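PDB 2B3F: glucose-binding protein from Thermus thermophilus HB27, which binds glucose and galactose as a periplasmic solute-binding protein and probably delivers sugar to a binding-protein-dependent transport system. Local coordinates for residues Q170-W173 and E174-L178; A96-K99 and G100-D103; Q150-Q154 and K155-A159. All blocks are in the same frame, centred on the assembly; numbering follows the deposited sequence.

Contact 1 of 3, residues Q170-W173 and E174-L178; sequences QHLW and ESVAL
The carbonyl oxygen of H171 is gripped from more than one direction: a water donates to it, its O 2.8 Å from H171 O, and E174 N adds a weak, bent bond. The same water lies 2.6 Å from S175 OG and bridges H171 and S175, one turn apart; S175 OG also bonds to S266 OG. Against this carbonyl lies the aliphatic part of E174, whose CG stands 3.3 Å from H171 O. CG sits between the backbone N and the carbonyl carbon (chi1 67°), and from there the extended chain carries the carboxylate to S121, S345 and V347 N. E174 OE2 stays 4.4 Å from H171 ND1, too far for a bond; H171 ND1 pairs with H348 NE2, and H171 NE2 with S121 O. On another side of the helix, A177 CB rests over the six-membered ring of W173 in a CH-pi contact, 3.8 Å from the centroid and 8° off the ring normal. W173 O meanwhile takes a nearly straight bond from A177 N at 2.8 Å. With an alanine in place of W173, the A177 methyl would probably face a gap, and W205, F208 and F360 would each lose an aromatic contact. L172 and V176 turn to helix 199-212. The whole is a buried i to i+4 arrangement on helix 166-190, in which H171 adjoins H348, a residue of the galactose pocket.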
loop_
_atom_site.group_PDB
_atom_site.type_symbol
_atom_site.label_atom_id
_atom_site.label_comp_id
_atom_site.label_asym_id
_atom_site.label_seq_id
_atom_site.Cartn_x
_atom_site.Cartn_y
_atom_site.Cartn_z
ATOM N N GLN A 170 8.640 -8.053 -0.414
ATOM C CA GLN A 170 9.065 -6.692 -0.076
ATOM C C GLN A 170 8.133 -6.102 0.980
ATOM O O GLN A 170 8.583 -5.448 1.915
ATOM C CB GLN A 170 9.045 -5.801 -1.296
ATOM C CG GLN A 170 9.975 -6.199 -2.467
ATOM C CD GLN A 170 9.881 -5.183 -3.585
ATOM O OE1 GLN A 170 9.951 -3.980 -3.332
ATOM N NE2 GLN A 170 9.699 -5.646 -4.815
ATOM N N HIS A 171 6.833 -6.343 0.807
ATOM C CA HIS A 171 5.807 -5.882 1.729
ATOM C C HIS A 171 6.045 -6.408 3.134
ATOM O O HIS A 171 6.013 -5.664 4.096
ATOM C CB HIS A 171 4.412 -6.278 1.253
ATOM C CG HIS A 171 3.329 -5.595 2.018
ATOM N ND1 HIS A 171 2.630 -4.517 1.515
ATOM C CD2 HIS A 171 2.870 -5.803 3.275
ATOM C CE1 HIS A 171 1.771 -4.102 2.432
ATOM N NE2 HIS A 171 1.888 -4.871 3.504
ATOM N N LEU A 172 6.288 -7.711 3.234
ATOM C CA LEU A 172 6.663 -8.308 4.507
ATOM C C LEU A 172 7.929 -7.654 5.083
ATOM O O LEU A 172 7.979 -7.320 6.271
ATOM C CB LEU A 172 6.922 -9.786 4.298
ATOM C CG LEU A 172 7.462 -10.550 5.480
ATOM C CD1 LEU A 172 6.502 -10.513 6.672
ATOM C CD2 LEU A 172 7.709 -11.996 4.976
ATOM N N TRP A 173 8.931 -7.451 4.233
ATOM C CA TRP A 173 10.196 -6.856 4.648
ATOM C C TRP A 173 10.000 -5.473 5.296
ATOM O O TRP A 173 10.608 -5.191 6.305
ATOM C CB TRP A 173 11.172 -6.722 3.479
ATOM C CG TRP A 173 12.524 -6.180 3.876
ATOM C CD1 TRP A 173 13.619 -6.904 4.292
ATOM C CD2 TRP A 173 12.939 -4.797 3.905
ATOM N NE1 TRP A 173 14.667 -6.067 4.574
ATOM C CE2 TRP A 173 14.291 -4.770 4.343
ATOM C CE3 TRP A 173 12.303 -3.587 3.605
ATOM C CZ2 TRP A 173 15.014 -3.578 4.476
ATOM C CZ3 TRP A 173 13.015 -2.407 3.739
ATOM C CH2 TRP A 173 14.363 -2.411 4.181
ATOM N N GLU A 174 9.121 -4.633 4.750
ATOM C CA GLU A 174 9.003 -3.270 5.329
ATOM C C GLU A 174 8.414 -3.320 6.741
ATOM O O GLU A 174 8.769 -2.506 7.591
ATOM C CB GLU A 174 8.309 -2.267 4.413
ATOM C CG GLU A 174 6.848 -2.471 4.103
ATOM C CD GLU A 174 6.319 -1.397 3.141
ATOM O OE1 GLU A 174 7.149 -0.715 2.476
ATOM O OE2 GLU A 174 5.085 -1.260 3.038
ATOM N N SER A 175 7.545 -4.287 7.009
ATOM C CA SER A 175 7.067 -4.508 8.394
ATOM C C SER A 175 8.204 -4.970 9.309
ATOM O O SER A 175 8.379 -4.459 10.418
ATOM C CB SER A 175 5.931 -5.509 8.458
ATOM O OG SER A 175 4.670 -4.889 8.279
ATOM N N VAL A 176 8.974 -5.951 8.846
ATOM C CA VAL A 176 10.120 -6.430 9.615
ATOM C C VAL A 176 11.110 -5.298 9.893
ATOM O O VAL A 176 11.537 -5.119 11.040
ATOM C CB VAL A 176 10.823 -7.631 8.912
ATOM C CG1 VAL A 176 12.136 -7.990 9.607
ATOM C CG2 VAL A 176 9.896 -8.834 8.844
ATOM N N ALA A 177 11.475 -4.533 8.862
ATOM C CA ALA A 177 12.396 -3.413 9.005
ATOM C C ALA A 177 11.889 -2.359 10.002
ATOM O O ALA A 177 12.661 -1.839 10.832
ATOM C CB ALA A 177 12.662 -2.774 7.648
ATOM N N LEU A 178 10.597 -2.039 9.928
ATOM C CA LEU A 178 10.033 -1.048 10.839
ATOM C C LEU A 178 10.164 -1.537 12.279
ATOM O O LEU A 178 10.516 -0.761 13.176
ATOM C CB LEU A 178 8.563 -0.752 10.505
ATOM C CG LEU A 178 7.844 0.203 11.481
ATOM C CD1 LEU A 178 8.518 1.580 11.510
ATOM C CD2 LEU A 178 6.351 0.334 11.135
HETATM O O HOH W 1 4.180 -4.332 5.775
#

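Contact 2 of 3, residues A96-K99 and G100-D103; sequences AFPK and GLID
The F97 ring is met obliquely by two methyl groups from the first turn of the following helix: L101 CD2 comes to 4.2 Å from F97 CD1, while I102 CD1 lies 4.1 Å from F97 CD2. The I102 methyl also reaches F97 CB, and the two side chains cross at about a right angle. With CG anti to its own carbonyl carbon (chi1 -62°), F97 directs its ring away from the helix axis toward W93, A317 and R318. The P98 ring lies alongside L101, pointing the same way, with P98 CG 4.1 Å from L101 CB; L101 continues to M275 and S277 of strand 272-280. P98 occupies the N-cap position, and P98 O opens the helix by accepting I102 N at 3.1 Å, in the carbonyl plane, plus a weak bond from L101 N. On the exposed flank K99 sends its chain out with CG opposite the backbone N (chi1 -175°) and bends at the last torsion (chi4 -64°), which brings NZ back to D103. K99 NZ stands 2.9 Å from D103 OD2, on the syn lone pair of that oxygen, and makes a weaker bond to D103 OD1 at 3.1 Å. Chemically the helix start is thus two-sided: carbon packs against carbon on the flank that carries F97 and L101, while at the surface one ammonium group spans both oxygens of a carboxylate, a pairing that would probably offset both charges locally.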
loop_
_atom_site.group_PDB
_atom_site.type_symbol
_atom_site.label_atom_id
_atom_site.label_comp_id
_atom_site.label_asym_id
_atom_site.label_seq_id
_atom_site.Cartn_x
_atom_site.Cartn_y
_atom_site.Cartn_z
ATOM N N ALA A 96 -9.571 20.023 4.534
ATOM C CA ALA A 96 -10.236 18.721 4.514
ATOM C C ALA A 96 -9.302 17.522 4.741
ATOM O O ALA A 96 -9.767 16.489 5.163
ATOM C CB ALA A 96 -10.964 18.544 3.194
ATOM N N PHE A 97 -8.015 17.665 4.428
ATOM C CA PHE A 97 -7.033 16.579 4.605
ATOM C C PHE A 97 -6.016 16.940 5.680
ATOM O O PHE A 97 -5.718 18.142 5.873
ATOM C CB PHE A 97 -6.274 16.327 3.300
ATOM C CG PHE A 97 -7.151 15.895 2.167
ATOM C CD1 PHE A 97 -7.844 14.705 2.248
ATOM C CD2 PHE A 97 -7.289 16.680 1.034
ATOM C CE1 PHE A 97 -8.676 14.299 1.211
ATOM C CE2 PHE A 97 -8.114 16.288 -0.009
ATOM C CZ PHE A 97 -8.813 15.074 0.091
ATOM N N PRO A 98 -5.434 15.919 6.346
ATOM C CA PRO A 98 -4.390 16.177 7.353
ATOM C C PRO A 98 -3.144 16.771 6.726
ATOM O O PRO A 98 -2.816 16.470 5.574
ATOM C CB PRO A 98 -4.098 14.799 7.964
ATOM C CG PRO A 98 -4.679 13.808 7.063
ATOM C CD PRO A 98 -5.687 14.475 6.166
ATOM N N LYS A 99 -2.466 17.636 7.478
ATOM C CA LYS A 99 -1.348 18.405 6.942
ATOM C C LYS A 99 -0.241 17.506 6.395
ATOM O O LYS A 99 0.370 17.818 5.367
ATOM C CB LYS A 99 -0.758 19.302 8.029
ATOM C CG LYS A 99 0.343 20.225 7.524
ATOM C CD LYS A 99 1.215 20.764 8.661
ATOM C CE LYS A 99 2.323 21.655 8.104
ATOM N NZ LYS A 99 3.287 20.897 7.219
ATOM N N GLY A 100 0.018 16.407 7.099
ATOM C CA GLY A 100 1.047 15.438 6.703
ATOM C C GLY A 100 0.786 14.839 5.337
ATOM O O GLY A 100 1.717 14.602 4.566
ATOM N N LEU A 101 -0.487 14.597 5.043
ATOM C CA LEU A 101 -0.897 14.114 3.719
ATOM C C LEU A 101 -0.728 15.193 2.647
ATOM O O LEU A 101 -0.219 14.920 1.563
ATOM C CB LEU A 101 -2.334 13.598 3.763
ATOM C CG LEU A 101 -2.854 12.905 2.514
ATOM C CD1 LEU A 101 -1.992 11.699 2.115
ATOM C CD2 LEU A 101 -4.298 12.465 2.751
ATOM N N ILE A 102 -1.131 16.430 2.950
ATOM C CA ILE A 102 -0.899 17.533 2.025
ATOM C C ILE A 102 0.598 17.637 1.703
ATOM O O ILE A 102 0.994 17.871 0.557
ATOM C CB ILE A 102 -1.421 18.899 2.581
ATOM C CG1 ILE A 102 -2.941 18.868 2.799
ATOM C CG2 ILE A 102 -1.060 20.045 1.623
ATOM C CD1 ILE A 102 -3.742 18.770 1.544
ATOM N N ASP A 103 1.429 17.449 2.723
ATOM C CA ASP A 103 2.868 17.523 2.510
ATOM C C ASP A 103 3.359 16.487 1.499
ATOM O O ASP A 103 4.185 16.808 0.665
ATOM C CB ASP A 103 3.621 17.364 3.825
ATOM C CG ASP A 103 3.446 18.556 4.769
ATOM O OD1 ASP A 103 3.051 19.671 4.330
ATOM O OD2 ASP A 103 3.735 18.373 5.973
#

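Contact 3 of 3, residues Q150-Q154 and K155-A159; sequences QTLKQ and KGLEA
L152 O and L157 N make the shortest bond here, 2.8 Å, the donor tilted from the carbonyl plane. Beside it the L152 and L157 side chains meet at their roots, CB to CB 4.1 Å, and L157 CD2 also reaches L152 CB. K153 O accepts G156 N at 3.0 Å, but from well above the carbonyl plane, 68° out of it, an i to i+3 bond whose donor stands off the lone pairs. K153 CA in turn points its hydrogen at L157 O, 3.2 Å away. One residue before L152, T151 O still takes the helical bond of K155 N at 3.0 Å. The K155 chain runs side by side with T151, K155 CE 3.7 Å from T151 CG2; CG anti to the K155 carbonyl carbon (chi1 -62°) lays the methylenes along T151, and NZ goes on to W134 O. Farther out, the K153 chain, extended beyond CG, passes by E158 O and ends on D213 O. W134 touches both leucines, while P160 and A237 border L152 as well. What positions the turn is G156: at its positive phi of 105° any side chain would collide with the carbonyl oxygen of K155, which is why a glycine sits here. Two bonds back into the last turn, with leucines meeting across them, make this a Schellman motif ending helix 142-154 before strand 161-162.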
loop_
_atom_site.group_PDB
_atom_site.type_symbol
_atom_site.label_atom_id
_atom_site.label_comp_id
_atom_site.label_asym_id
_atom_site.label_seq_id
_atom_site.Cartn_x
_atom_site.Cartn_y
_atom_site.Cartn_z
ATOM N N GLN A 150 7.160 -22.109 15.121
ATOM C CA GLN A 150 7.837 -23.385 15.419
ATOM C C GLN A 150 6.861 -24.367 16.096
ATOM O O GLN A 150 6.705 -25.515 15.668
ATOM C CB GLN A 150 9.062 -23.139 16.294
ATOM C CG GLN A 150 10.007 -24.339 16.401
ATOM C CD GLN A 150 10.796 -24.580 15.117
ATOM O OE1 GLN A 150 10.232 -24.963 14.082
ATOM N NE2 GLN A 150 12.115 -24.368 15.182
ATOM N N THR A 151 6.171 -23.885 17.125
ATOM C CA THR A 151 5.066 -24.630 17.742
ATOM C C THR A 151 4.076 -25.146 16.696
ATOM O O THR A 151 3.650 -26.303 16.753
ATOM C CB THR A 151 4.312 -23.756 18.767
ATOM O OG1 THR A 151 5.213 -23.348 19.795
ATOM C CG2 THR A 151 3.146 -24.509 19.401
ATOM N N LEU A 152 3.710 -24.292 15.731
ATOM C CA LEU A 152 2.714 -24.665 14.727
ATOM C C LEU A 152 3.252 -25.712 13.760
ATOM O O LEU A 152 2.509 -26.599 13.331
ATOM C CB LEU A 152 2.212 -23.427 13.953
ATOM C CG LEU A 152 1.306 -22.484 14.741
ATOM C CD1 LEU A 152 1.219 -21.111 14.057
ATOM C CD2 LEU A 152 -0.086 -23.095 14.910
ATOM N N LYS A 153 4.532 -25.608 13.413
ATOM C CA LYS A 153 5.170 -26.631 12.588
ATOM C C LYS A 153 5.155 -27.993 13.297
ATOM O O LYS A 153 4.834 -29.011 12.680
ATOM C CB LYS A 153 6.597 -26.237 12.222
ATOM C CG LYS A 153 6.673 -25.239 11.073
ATOM C CD LYS A 153 8.091 -24.782 10.878
ATOM C CE LYS A 153 8.197 -23.661 9.867
ATOM N NZ LYS A 153 9.617 -23.258 9.717
ATOM N N GLN A 154 5.467 -27.977 14.588
ATOM C CA GLN A 154 5.383 -29.185 15.436
ATOM C C GLN A 154 3.969 -29.776 15.448
ATOM O O GLN A 154 3.795 -31.000 15.380
ATOM C CB GLN A 154 5.877 -28.870 16.857
ATOM C CG GLN A 154 7.399 -28.636 16.898
ATOM C CD GLN A 154 7.891 -27.887 18.132
ATOM O OE1 GLN A 154 7.118 -27.552 19.042
ATOM N NE2 GLN A 154 9.196 -27.622 18.168
ATOM N N LYS A 155 2.964 -28.904 15.488
ATOM C CA LYS A 155 1.559 -29.321 15.432
ATOM C C LYS A 155 1.081 -29.732 14.032
ATOM O O LYS A 155 -0.070 -30.130 13.875
ATOM C CB LYS A 155 0.655 -28.224 16.012
ATOM C CG LYS A 155 0.949 -27.948 17.473
ATOM C CD LYS A 155 0.029 -26.926 18.072
ATOM C CE LYS A 155 0.248 -26.843 19.568
ATOM N NZ LYS A 155 -0.879 -26.192 20.270
ATOM N N GLY A 156 1.952 -29.647 13.024
ATOM C CA GLY A 156 1.636 -30.132 11.681
ATOM C C GLY A 156 1.327 -29.075 10.627
ATOM O O GLY A 156 1.009 -29.429 9.483
ATOM N N LEU A 157 1.403 -27.796 11.009
ATOM C CA LEU A 157 1.226 -26.684 10.064
ATOM C C LEU A 157 2.592 -26.351 9.460
ATOM O O LEU A 157 3.383 -25.639 10.062
ATOM C CB LEU A 157 0.607 -25.464 10.765
ATOM C CG LEU A 157 0.046 -24.327 9.876
ATOM C CD1 LEU A 157 -1.067 -24.798 8.979
ATOM C CD2 LEU A 157 -0.435 -23.173 10.723
ATOM N N GLU A 158 2.843 -26.905 8.275
ATOM C CA GLU A 158 4.116 -26.813 7.551
ATOM C C GLU A 158 4.623 -25.385 7.286
ATOM O O GLU A 158 5.823 -25.121 7.326
ATOM C CB GLU A 158 3.972 -27.487 6.182
ATOM C CG GLU A 158 4.499 -28.899 6.070
ATOM C CD GLU A 158 4.301 -29.476 4.660
ATOM O OE1 GLU A 158 4.518 -28.742 3.665
ATOM O OE2 GLU A 158 3.907 -30.669 4.551
ATOM N N ALA A 159 3.691 -24.499 6.948
ATOM C CA ALA A 159 4.022 -23.143 6.509
ATOM C C ALA A 159 3.050 -22.212 7.212
ATOM O O ALA A 159 2.019 -21.844 6.634
ATOM C CB ALA A 159 3.899 -23.025 5.013
#

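The three contacts follow one another along the chain in the order 2, 3, 1, and each is a local event on a helix: a start at 96-103, an end at 150-159 and a buried interior stretch at 170-178. None touches another. Contacts 2 and 3 lie on opposite sides of the chain's centre, their centres 44 Å apart, whereas contact 1 sits 25 Å from contact 2 and 23 Å from contact 3 between centres. The bound galactose is about 7 Å from the side chain of H171 in contact 1 and about 12 Å from that of L101 in contact 2. Contact 3 is remote from the sugar site.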